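PDB 4XBZ: EvdO1 from Micromonospora carbonacea, which probably catalyses an oxidative cyclization in orthosomycin biosynthesis, as a metal-dependent oxygenase of the phytanoyl-CoA dioxygenase family with a double-stranded beta-helix core. Local coordinates for residues 282-286 with 305-309; 138-144 with 259-265; 90-94 with 105-110; 271-277 with 328-333. All blocks are in the same frame, centred on the assembly; numbering follows the deposited sequence.

Overall arrangement
Following the chain from its N terminus, contact 3 closes first: it pairs strands 92-94 and 105-109 into a hairpin at one end of the larger sheet. Contact 2 opens at strand 139-147, the next strand in that sheet, and closes across 114 intervening residues on strand 256-263, where the chain turns into helix 264-270. Contact 4 opens at residue 271 and is the last to close, at the C-terminal end. Contact 1 lies wholly within the span of contact 4, and both use helix 275-293. None of the loops cross. Contact 2 touches all three others: Y306 and A309 of contact 1, Y110 of contact 3, H273 and H328 of contact 4; Y110 also reaches H328.

Contact 1. Residues 282-286 with 305-309; sequences QQVLR and DYQPA
A chi1 of -176° sets the ring of Y306 opposite its own backbone nitrogen and sends it across to helix 275-293. There L285, whose CG is likewise turned opposite its backbone nitrogen, lowers its CD2 methyl onto the ring. The contact thus docks an irregular loop against this long helix, the second after the last strand of the double-stranded beta-helix core. The methyl sits 3.5 Å from the centroid of the Y306 ring, 4° from the normal, an almost perfectly centred CH-pi contact. P308 CD covers the opposite face, 3.8 Å above the plane of the Y306 ring, and the aromatic is held flat between leucine and proline. Leucine suits its place because its branched end can put a single methyl over the middle of a ring.

At the phenolic end, Q282 reaches in from the previous turn of the helix. Its chain is extended beyond CG, and its NE2 gives a hydrogen bond of 3.2 Å to Y306 OH, at 155° and with the oxygen close to the amide plane; the amide itself stands steep to the ring. A glutamine is well used here: NE2 also binds L312 O and OE1 accepts from H314 N, which fixes the rotation of the amide. The tyrosine hydroxyl makes a further, weak bond to L139 O, joining the loop to strand 139-147. Residue R286, which makes a cation-pi contact with W315, marks the exposed edge, where a water accepts from R286 NE at 2.8 Å and donates to Y306 O at 2.9 Å.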
# COMPACT_ATOMS: atom_id res chain seq x y z
N GLN A 282 12.62 14.69 2.00
CA GLN A 282 13.20 13.68 2.88
C GLN A 282 13.94 14.36 4.03
O GLN A 282 13.88 13.91 5.18
CB GLN A 282 14.14 12.75 2.11
CG GLN A 282 13.42 11.72 1.24
CD GLN A 282 14.36 10.91 0.38
OE1 GLN A 282 15.33 11.43 -0.18
NE2 GLN A 282 14.08 9.63 0.25
N GLN A 283 14.64 15.44 3.71
CA GLN A 283 15.36 16.23 4.71
C GLN A 283 14.37 16.88 5.68
O GLN A 283 14.62 16.93 6.89
CB GLN A 283 16.23 17.31 4.05
CG GLN A 283 17.48 16.83 3.31
CD GLN A 283 18.48 17.97 3.13
OE1 GLN A 283 18.97 18.52 4.12
NE2 GLN A 283 18.74 18.36 1.89
N VAL A 284 13.26 17.40 5.14
CA VAL A 284 12.17 17.91 5.97
C VAL A 284 11.67 16.81 6.93
O VAL A 284 11.57 17.03 8.15
CB VAL A 284 10.98 18.40 5.10
CG1 VAL A 284 9.79 18.77 5.98
CG2 VAL A 284 11.40 19.56 4.23
N LEU A 285 11.40 15.61 6.40
CA LEU A 285 10.90 14.50 7.22
C LEU A 285 11.87 14.16 8.35
O LEU A 285 11.47 13.98 9.51
CB LEU A 285 10.65 13.26 6.36
CG LEU A 285 9.96 12.10 7.08
CD1 LEU A 285 8.60 12.55 7.56
CD2 LEU A 285 9.82 10.86 6.21
N ARG A 286 13.15 14.04 8.00
CA ARG A 286 14.16 13.66 8.98
C ARG A 286 14.36 14.78 9.99
O ARG A 286 14.61 14.52 11.17
CB ARG A 286 15.48 13.30 8.28
CG ARG A 286 15.36 12.15 7.30
CD ARG A 286 16.66 11.85 6.60
NE ARG A 286 17.45 10.90 7.36
CZ ARG A 286 18.63 11.18 7.90
NH1 ARG A 286 19.15 12.39 7.74
NH2 ARG A 286 19.28 10.25 8.59
N ASP A 305 11.47 5.26 12.29
CA ASP A 305 12.72 4.88 11.64
C ASP A 305 12.54 4.91 10.12
O ASP A 305 12.08 3.93 9.52
CB ASP A 305 13.16 3.47 12.10
CG ASP A 305 14.55 3.08 11.60
OD1 ASP A 305 15.37 3.97 11.29
OD2 ASP A 305 14.83 1.86 11.51
N TYR A 306 12.91 6.03 9.50
CA TYR A 306 12.70 6.23 8.05
C TYR A 306 13.79 5.54 7.21
O TYR A 306 14.95 5.95 7.21
CB TYR A 306 12.65 7.73 7.74
CG TYR A 306 12.35 8.07 6.29
CD1 TYR A 306 11.28 7.50 5.60
CD2 TYR A 306 13.13 9.00 5.62
CE1 TYR A 306 11.01 7.85 4.26
CE2 TYR A 306 12.88 9.35 4.31
CZ TYR A 306 11.84 8.79 3.62
OH TYR A 306 11.64 9.19 2.31
N GLN A 307 13.40 4.50 6.49
CA GLN A 307 14.37 3.65 5.78
C GLN A 307 13.90 3.30 4.37
O GLN A 307 13.41 2.22 4.13
CB GLN A 307 14.62 2.35 6.57
CG GLN A 307 15.28 2.54 7.94
CD GLN A 307 16.70 3.10 7.85
OE1 GLN A 307 17.38 2.96 6.82
NE2 GLN A 307 17.16 3.75 8.92
N PRO A 308 14.04 4.24 3.43
CA PRO A 308 13.62 3.88 2.07
C PRO A 308 14.68 3.05 1.36
O PRO A 308 15.77 2.91 1.89
CB PRO A 308 13.45 5.25 1.40
CG PRO A 308 14.27 6.16 2.18
CD PRO A 308 14.28 5.68 3.58
N ALA A 309 14.35 2.50 0.20
CA ALA A 309 15.35 1.80 -0.61
C ALA A 309 16.54 2.72 -0.88
O ALA A 309 16.35 3.93 -1.03
CB ALA A 309 14.75 1.32 -1.91
O HOH W 1 16.02 8.56 7.98

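Contact 2. Residues 138-144 with 259-265; sequences NLIPTWD and FEYRPAE
E260, R262 and W143 form a polar and aromatic cluster on strands 139-144 and 259-263. E260 OE1 takes two short bonds from opposite faces of its carboxylate: T142 OG1 donates at 2.6 Å, and R262 NE, two residues along the same strand, reaches E260 OE1 at 2.6 Å in a salt bridge. The chi1 of 55° at T142 turns its hydroxyl rather than its methyl to the acid. Beside them lies W143, its CE3 edge 3.4 Å from E260 OE1 and its CZ3 3.8 Å from R262 NH2. With a leucine in place of E260, T142 OG1 would probably lose its acceptor and the R262 charge its mate.

The backbones are antiparallel neighbours in the larger sheet of the double-stranded beta-helix. I140 and R262 are a hydrogen-bonded pair, but a beta bulge between P141 and D144 shifts the register by one, and E260 N bonds to W143 O at 2.9 Å. R262 gives its terminal nitrogens to A163 O and G164 O, pinning the loop after the metal ligands H160 and D162. Farther along, N138 ND2 meets E265 OE1 at 3.0 Å, from above the carboxylate plane, while N138 OD1 accepts from A309 N of loop 305-309.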
# COMPACT_ATOMS: atom_id res chain seq x y z
N ASN A 138 9.16 4.19 1.11
CA ASN A 138 9.78 5.36 0.48
C ASN A 138 8.89 6.59 0.52
O ASN A 138 8.99 7.46 -0.35
CB ASN A 138 10.15 5.08 -0.98
CG ASN A 138 10.86 3.75 -1.17
OD1 ASN A 138 11.76 3.39 -0.41
ND2 ASN A 138 10.45 3.00 -2.19
N LEU A 139 7.99 6.63 1.50
CA LEU A 139 7.07 7.76 1.63
C LEU A 139 7.82 9.09 1.75
O LEU A 139 8.86 9.20 2.40
CB LEU A 139 6.17 7.57 2.85
CG LEU A 139 6.80 7.80 4.22
CD1 LEU A 139 6.12 8.99 4.93
CD2 LEU A 139 6.70 6.54 5.05
N ILE A 140 7.29 10.11 1.10
CA ILE A 140 7.74 11.46 1.38
C ILE A 140 6.54 12.36 1.64
O ILE A 140 5.45 12.11 1.10
CB ILE A 140 8.60 12.04 0.24
CG1 ILE A 140 7.82 12.06 -1.08
CG2 ILE A 140 9.90 11.25 0.08
CD1 ILE A 140 8.23 13.22 -2.00
N PRO A 141 6.71 13.38 2.49
CA PRO A 141 5.66 14.39 2.71
C PRO A 141 5.61 15.42 1.58
O PRO A 141 6.66 15.91 1.16
CB PRO A 141 6.08 15.03 4.03
CG PRO A 141 7.61 14.92 4.01
CD PRO A 141 7.88 13.58 3.37
N THR A 142 4.42 15.76 1.09
CA THR A 142 4.35 16.71 -0.02
C THR A 142 3.65 17.99 0.43
O THR A 142 4.26 18.83 1.09
CB THR A 142 3.63 16.09 -1.26
OG1 THR A 142 2.35 15.60 -0.88
CG2 THR A 142 4.47 14.92 -1.87
N TRP A 143 2.39 18.15 0.06
CA TRP A 143 1.60 19.26 0.56
C TRP A 143 1.46 19.18 2.07
O TRP A 143 1.29 18.09 2.63
CB TRP A 143 0.22 19.28 -0.12
CG TRP A 143 0.24 19.90 -1.51
CD1 TRP A 143 -0.08 21.20 -1.84
CD2 TRP A 143 0.63 19.26 -2.74
NE1 TRP A 143 0.08 21.40 -3.19
CE2 TRP A 143 0.51 20.23 -3.77
CE3 TRP A 143 1.05 17.97 -3.08
CZ2 TRP A 143 0.80 19.94 -5.10
CZ3 TRP A 143 1.34 17.69 -4.41
CH2 TRP A 143 1.22 18.67 -5.41
N ASP A 144 1.57 20.33 2.72
CA ASP A 144 1.24 20.45 4.14
C ASP A 144 0.53 21.79 4.36
O ASP A 144 0.99 22.84 3.89
CB ASP A 144 2.49 20.29 5.04
CG ASP A 144 3.35 21.57 5.14
OD1 ASP A 144 3.00 22.46 5.95
OD2 ASP A 144 4.38 21.68 4.43
N PHE A 259 -1.70 16.79 5.90
CA PHE A 259 -0.44 16.30 5.34
C PHE A 259 -0.69 15.32 4.19
O PHE A 259 -1.27 14.26 4.43
CB PHE A 259 0.37 15.57 6.41
CG PHE A 259 0.75 16.40 7.59
CD1 PHE A 259 0.83 17.79 7.50
CD2 PHE A 259 1.08 15.79 8.79
CE1 PHE A 259 1.21 18.54 8.60
CE2 PHE A 259 1.46 16.53 9.89
CZ PHE A 259 1.52 17.90 9.81
N GLU A 260 -0.27 15.63 2.96
CA GLU A 260 -0.24 14.61 1.90
C GLU A 260 1.09 13.86 1.85
O GLU A 260 2.15 14.41 2.15
CB GLU A 260 -0.52 15.18 0.51
CG GLU A 260 -0.79 14.07 -0.53
CD GLU A 260 -0.61 14.52 -1.99
OE1 GLU A 260 0.55 14.65 -2.47
OE2 GLU A 260 -1.63 14.72 -2.67
N TYR A 261 1.01 12.59 1.47
CA TYR A 261 2.18 11.75 1.28
C TYR A 261 2.09 11.06 -0.07
O TYR A 261 0.99 10.78 -0.52
CB TYR A 261 2.29 10.71 2.40
CG TYR A 261 2.39 11.31 3.78
CD1 TYR A 261 1.25 11.58 4.52
CD2 TYR A 261 3.63 11.61 4.34
CE1 TYR A 261 1.33 12.12 5.79
CE2 TYR A 261 3.73 12.17 5.61
CZ TYR A 261 2.57 12.42 6.33
OH TYR A 261 2.64 12.97 7.58
N ARG A 262 3.23 10.84 -0.71
CA ARG A 262 3.32 10.02 -1.93
C ARG A 262 4.56 9.13 -1.88
O ARG A 262 5.49 9.40 -1.12
CB ARG A 262 3.38 10.90 -3.18
CG ARG A 262 2.19 11.80 -3.38
CD ARG A 262 2.27 12.61 -4.68
NE ARG A 262 1.17 13.58 -4.74
CZ ARG A 262 0.34 13.74 -5.77
NH1 ARG A 262 0.47 13.01 -6.88
NH2 ARG A 262 -0.62 14.65 -5.69
N PRO A 263 4.60 8.06 -2.69
CA PRO A 263 5.84 7.28 -2.72
C PRO A 263 6.94 8.01 -3.49
O PRO A 263 6.65 8.63 -4.51
CB PRO A 263 5.42 5.99 -3.44
CG PRO A 263 3.91 5.93 -3.26
CD PRO A 263 3.49 7.37 -3.37
N ALA A 264 8.18 7.95 -3.00
CA ALA A 264 9.31 8.57 -3.70
C ALA A 264 9.50 8.05 -5.13
O ALA A 264 9.77 8.84 -6.05
CB ALA A 264 10.61 8.37 -2.91
N GLU A 265 9.34 6.75 -5.34
CA GLU A 265 9.58 6.21 -6.67
C GLU A 265 8.49 6.67 -7.64
O GLU A 265 8.71 6.70 -8.85
CB GLU A 265 9.68 4.68 -6.67
CG GLU A 265 8.36 3.94 -6.50
CD GLU A 265 7.98 3.73 -5.05
OE1 GLU A 265 8.61 4.36 -4.16
OE2 GLU A 265 7.07 2.92 -4.79
O HOH W 2 2.86 16.52 4.24

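Contact 3. Residues 90-94 with 105-110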
# COMPACT_ATOMS: atom_id res chain seq x y z
N GLU A 90 0.18 35.83 0.71
CA GLU A 90 1.33 34.96 0.69
C GLU A 90 1.02 33.68 1.46
O GLU A 90 0.71 33.74 2.65
CB GLU A 90 2.55 35.68 1.28
CG GLU A 90 3.86 34.91 1.20
CD GLU A 90 4.76 35.37 0.05
OE1 GLU A 90 5.04 36.60 -0.06
OE2 GLU A 90 5.19 34.49 -0.74
N ASP A 91 1.08 32.54 0.77
CA ASP A 91 0.83 31.23 1.38
C ASP A 91 -0.57 31.13 1.99
O ASP A 91 -0.81 30.32 2.90
CB ASP A 91 1.89 30.93 2.46
CG ASP A 91 3.26 30.65 1.88
OD1 ASP A 91 3.39 30.67 0.64
OD2 ASP A 91 4.22 30.39 2.66
N THR A 92 -1.51 31.93 1.50
CA THR A 92 -2.83 31.98 2.12
C THR A 92 -3.92 32.11 1.08
O THR A 92 -3.90 33.02 0.26
CB THR A 92 -2.93 33.15 3.14
OG1 THR A 92 -1.86 33.06 4.08
CG2 THR A 92 -4.24 33.08 3.89
N VAL A 93 -4.86 31.17 1.10
CA VAL A 93 -6.03 31.20 0.22
C VAL A 93 -7.13 32.04 0.86
O VAL A 93 -7.50 31.80 2.01
CB VAL A 93 -6.59 29.78 -0.07
CG1 VAL A 93 -7.81 29.86 -0.97
CG2 VAL A 93 -5.52 28.89 -0.70
N TRP A 94 -7.64 33.02 0.12
CA TRP A 94 -8.65 33.96 0.61
C TRP A 94 -9.93 33.85 -0.20
O TRP A 94 -9.88 33.66 -1.41
CB TRP A 94 -8.12 35.41 0.55
CG TRP A 94 -7.17 35.77 1.65
CD1 TRP A 94 -5.85 35.44 1.73
CD2 TRP A 94 -7.46 36.55 2.82
NE1 TRP A 94 -5.30 35.95 2.88
CE2 TRP A 94 -6.27 36.64 3.57
CE3 TRP A 94 -8.61 37.17 3.31
CZ2 TRP A 94 -6.19 37.32 4.77
CZ3 TRP A 94 -8.54 37.85 4.50
CH2 TRP A 94 -7.33 37.92 5.22
N PRO A 105 -9.73 34.34 5.06
CA PRO A 105 -8.77 33.29 4.72
C PRO A 105 -9.36 31.91 5.02
O PRO A 105 -10.09 31.78 6.00
CB PRO A 105 -7.58 33.58 5.64
CG PRO A 105 -8.23 34.19 6.87
CD PRO A 105 -9.45 34.93 6.39
N VAL A 106 -9.05 30.91 4.20
CA VAL A 106 -9.62 29.57 4.38
C VAL A 106 -8.53 28.49 4.43
O VAL A 106 -8.81 27.35 4.83
CB VAL A 106 -10.63 29.22 3.25
CG1 VAL A 106 -11.92 30.04 3.42
CG2 VAL A 106 -10.02 29.46 1.89
N ARG A 107 -7.31 28.85 4.03
CA ARG A 107 -6.21 27.90 4.04
C ARG A 107 -4.86 28.58 4.13
O ARG A 107 -4.59 29.56 3.43
CB ARG A 107 -6.27 27.02 2.78
CG ARG A 107 -5.22 25.91 2.69
CD ARG A 107 -5.40 25.14 1.38
NE ARG A 107 -4.23 24.32 1.02
CZ ARG A 107 -4.27 23.01 0.73
NH1 ARG A 107 -5.42 22.35 0.77
NH2 ARG A 107 -3.15 22.36 0.42
N ILE A 108 -4.02 28.05 5.01
CA ILE A 108 -2.64 28.51 5.14
C ILE A 108 -1.67 27.38 4.70
O ILE A 108 -1.77 26.26 5.19
CB ILE A 108 -2.35 28.97 6.59
CG1 ILE A 108 -3.22 30.17 6.94
CG2 ILE A 108 -0.89 29.32 6.79
CD1 ILE A 108 -3.39 30.39 8.41
N GLU A 109 -0.76 27.67 3.77
CA GLU A 109 0.21 26.67 3.30
C GLU A 109 1.52 26.72 4.06
O GLU A 109 1.95 27.79 4.53
CB GLU A 109 0.52 26.84 1.82
CG GLU A 109 -0.67 26.71 0.89
CD GLU A 109 -1.02 25.28 0.52
OE1 GLU A 109 -0.27 24.34 0.85
OE2 GLU A 109 -2.08 25.12 -0.12
N TYR A 110 2.17 25.56 4.14
CA TYR A 110 3.50 25.39 4.73
C TYR A 110 3.44 25.73 6.22
O TYR A 110 4.28 26.46 6.75
CB TYR A 110 4.54 26.25 4.00
CG TYR A 110 4.43 26.11 2.50
CD1 TYR A 110 4.69 24.89 1.88
CD2 TYR A 110 4.03 27.18 1.71
CE1 TYR A 110 4.56 24.74 0.51
CE2 TYR A 110 3.90 27.05 0.33
CZ TYR A 110 4.17 25.81 -0.27
OH TYR A 110 4.05 25.65 -1.63
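V93 faces both V106 and R107, the signature of a classic beta bulge, in the hairpin of strands 92-94 and 105-109 at the edge of the larger sheet. Backbone bonds set the register. V93 N donates to R107 O and V93 O accepts from V106 N, both at 2.8 Å, so V93 is matched by two residues opposite. Before the strand, D91 takes a positive phi and its O receives E109 N.

Apolar contacts divide between the two faces. On one, V93 CG1 meets V106 CG2 at 3.6 Å; a chi1 of 180° at V93 swings CG1 there, and CG2 lies near R107 CB. These beta-branched side chains suit an extended backbone. On the other, P105 lies alongside W94, over one face of its indole, its CD 3.9 Å from the centroid of the W94 six-membered ring in a CH-pi contact, and its CB is 3.8 Å from T92 CG2. Proline offers a rigid, compact ring whose C-H bonds can face the indole, and helix 66-86 packs on this face through A83 and W84.

Polar side chains hold the flanks. R107 NE forms a salt bridge with E109 OE2 at 2.6 Å, where R107 NH1 also binds a glycerol, probably from the crystallisation liquor, with the nickel ion about 7 Å from its side chain. The D91 carboxylate pairs with K114 and R325, two cations that suit an acid, while its OD2 lies at the edge of the Y110 ring, 3.4 Å from Y110 CD2.

Contact 4. Residues 271-277 with 328-333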
# COMPACT_ATOMS: atom_id res chain seq x y z
N GLY A 271 6.30 12.39 -11.48
CA GLY A 271 6.10 13.72 -10.91
C GLY A 271 5.06 13.70 -9.80
O GLY A 271 4.86 12.65 -9.17
N PRO A 272 4.37 14.83 -9.56
CA PRO A 272 4.40 16.11 -10.27
C PRO A 272 5.59 17.01 -9.96
O PRO A 272 5.76 18.01 -10.65
CB PRO A 272 3.11 16.80 -9.80
CG PRO A 272 2.84 16.22 -8.47
CD PRO A 272 3.28 14.80 -8.55
N HIS A 273 6.38 16.69 -8.95
CA HIS A 273 7.48 17.55 -8.59
C HIS A 273 8.75 17.21 -9.34
O HIS A 273 8.89 16.10 -9.87
CB HIS A 273 7.76 17.49 -7.09
CG HIS A 273 6.61 17.92 -6.24
ND1 HIS A 273 5.69 17.02 -5.73
CD2 HIS A 273 6.22 19.14 -5.82
CE1 HIS A 273 4.79 17.68 -5.02
NE2 HIS A 273 5.09 18.97 -5.07
N SER A 274 9.69 18.15 -9.36
CA SER A 274 11.00 17.93 -9.94
C SER A 274 11.75 16.87 -9.13
O SER A 274 11.38 16.60 -8.00
CB SER A 274 11.78 19.25 -10.00
OG SER A 274 12.03 19.74 -8.71
N ALA A 275 12.78 16.27 -9.72
CA ALA A 275 13.46 15.15 -9.07
C ALA A 275 14.15 15.59 -7.78
O ALA A 275 14.31 14.80 -6.85
CB ALA A 275 14.48 14.51 -10.02
N GLU A 276 14.55 16.85 -7.75
CA GLU A 276 15.20 17.50 -6.61
C GLU A 276 14.29 17.59 -5.37
O GLU A 276 14.76 17.48 -4.23
CB GLU A 276 15.66 18.91 -7.02
CG GLU A 276 16.38 19.72 -5.95
CD GLU A 276 16.60 21.17 -6.37
OE1 GLU A 276 15.81 21.70 -7.19
OE2 GLU A 276 17.58 21.79 -5.90
N TYR A 277 13.00 17.79 -5.60
CA TYR A 277 12.02 17.90 -4.52
C TYR A 277 12.11 16.74 -3.53
O TYR A 277 12.07 16.96 -2.33
CB TYR A 277 10.61 17.99 -5.10
CG TYR A 277 9.47 18.20 -4.11
CD1 TYR A 277 9.25 19.45 -3.51
CD2 TYR A 277 8.58 17.16 -3.81
CE1 TYR A 277 8.21 19.65 -2.63
CE2 TYR A 277 7.52 17.36 -2.93
CZ TYR A 277 7.34 18.60 -2.35
OH TYR A 277 6.30 18.80 -1.47
N HIS A 328 5.86 24.52 -4.11
CA HIS A 328 5.55 23.59 -5.19
C HIS A 328 5.87 24.13 -6.59
O HIS A 328 6.39 23.40 -7.44
CB HIS A 328 4.07 23.19 -5.11
CG HIS A 328 3.70 22.50 -3.82
ND1 HIS A 328 4.12 21.23 -3.51
CD2 HIS A 328 2.97 22.92 -2.77
CE1 HIS A 328 3.67 20.89 -2.32
NE2 HIS A 328 2.96 21.90 -1.84
N GLU A 329 5.60 25.41 -6.83
CA GLU A 329 5.76 25.95 -8.18
C GLU A 329 7.24 26.09 -8.53
O GLU A 329 7.59 26.14 -9.70
CB GLU A 329 5.03 27.29 -8.33
CG GLU A 329 5.54 28.39 -7.42
CD GLU A 329 4.83 28.43 -6.07
OE1 GLU A 329 4.17 27.44 -5.68
OE2 GLU A 329 4.94 29.49 -5.40
N GLU A 330 8.09 26.11 -7.51
CA GLU A 330 9.53 26.19 -7.72
C GLU A 330 10.19 24.82 -7.90
O GLU A 330 11.37 24.73 -8.26
CB GLU A 330 10.21 26.92 -6.56
CG GLU A 330 9.70 28.31 -6.28
CD GLU A 330 10.37 28.93 -5.07
OE1 GLU A 330 11.52 28.54 -4.76
OE2 GLU A 330 9.76 29.81 -4.44
N TYR A 331 9.44 23.76 -7.62
CA TYR A 331 9.94 22.40 -7.78
C TYR A 331 8.94 21.56 -8.56
O TYR A 331 8.60 20.45 -8.16
CB TYR A 331 10.22 21.76 -6.43
CG TYR A 331 11.19 22.56 -5.60
CD1 TYR A 331 12.55 22.48 -5.83
CD2 TYR A 331 10.73 23.41 -4.60
CE1 TYR A 331 13.45 23.22 -5.07
CE2 TYR A 331 11.61 24.14 -3.83
CZ TYR A 331 12.98 24.05 -4.07
OH TYR A 331 13.86 24.79 -3.31
N TRP A 332 8.44 22.13 -9.65
CA TRP A 332 7.43 21.49 -10.48
C TRP A 332 8.15 20.90 -11.69
O TRP A 332 9.22 21.38 -12.04
CB TRP A 332 6.36 22.51 -10.90
CG TRP A 332 4.98 21.98 -11.14
CD1 TRP A 332 4.25 22.09 -12.29
CD2 TRP A 332 4.14 21.31 -10.19
NE1 TRP A 332 3.02 21.50 -12.12
CE2 TRP A 332 2.93 21.02 -10.84
CE3 TRP A 332 4.31 20.91 -8.86
CZ2 TRP A 332 1.88 20.36 -10.20
CZ3 TRP A 332 3.27 20.24 -8.23
CH2 TRP A 332 2.07 19.98 -8.90
N ARG A 333 7.59 19.87 -12.32
CA ARG A 333 8.25 19.29 -13.49
C ARG A 333 7.34 19.29 -14.71
O ARG A 333 6.14 19.57 -14.61
CB ARG A 333 8.73 17.87 -13.20
CG ARG A 333 7.85 16.78 -13.80
CD ARG A 333 8.63 15.47 -13.98
NE ARG A 333 9.26 15.06 -12.73
CZ ARG A 333 9.78 13.86 -12.50
NH1 ARG A 333 9.73 12.92 -13.45
NH2 ARG A 333 10.33 13.60 -11.33
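H273 sits at the centre of an aromatic cluster with H328, W332 and W143. CB begins 3.3 Å from Y331 O, the carbonyl that also accepts from S274 N. CG and CD2 run on past that oxygen at the ring edge, while the Y277 ring covers one face, CE2 lying above the imidazole. Over the opposite face comes the edge of W332, led by CZ3, in an edge-to-face stack, the centroid of the H273 imidazole 5.3 Å from that of the W332 six-membered ring, planes at 87°. ND1 bonds to E267 OE2, CE1 packs against W143, and at the tip NE2 shares a 2.9 Å hydrogen bond with H328 ND1. Histidine suits the place, offering two in-plane nitrogens and two flat faces at once. With an alanine here, H328 ND1 and E267 would probably lose a partner and a gap would open between Y277 and W332.

The tail is gripped again at the backbone: R333 NE and NH2 meet H273 O side-on, at 3.1 and 3.2 Å, and NH2 also bonds to W268 O. P272, after a cis peptide bond, lays its CB on the W332 indole, 3.8 Å from its six-membered ring centroid. The tail thus spans the link between helix 264-270 and helix 275-293, with W143 of strand 139-147 stacked on the H328 ring.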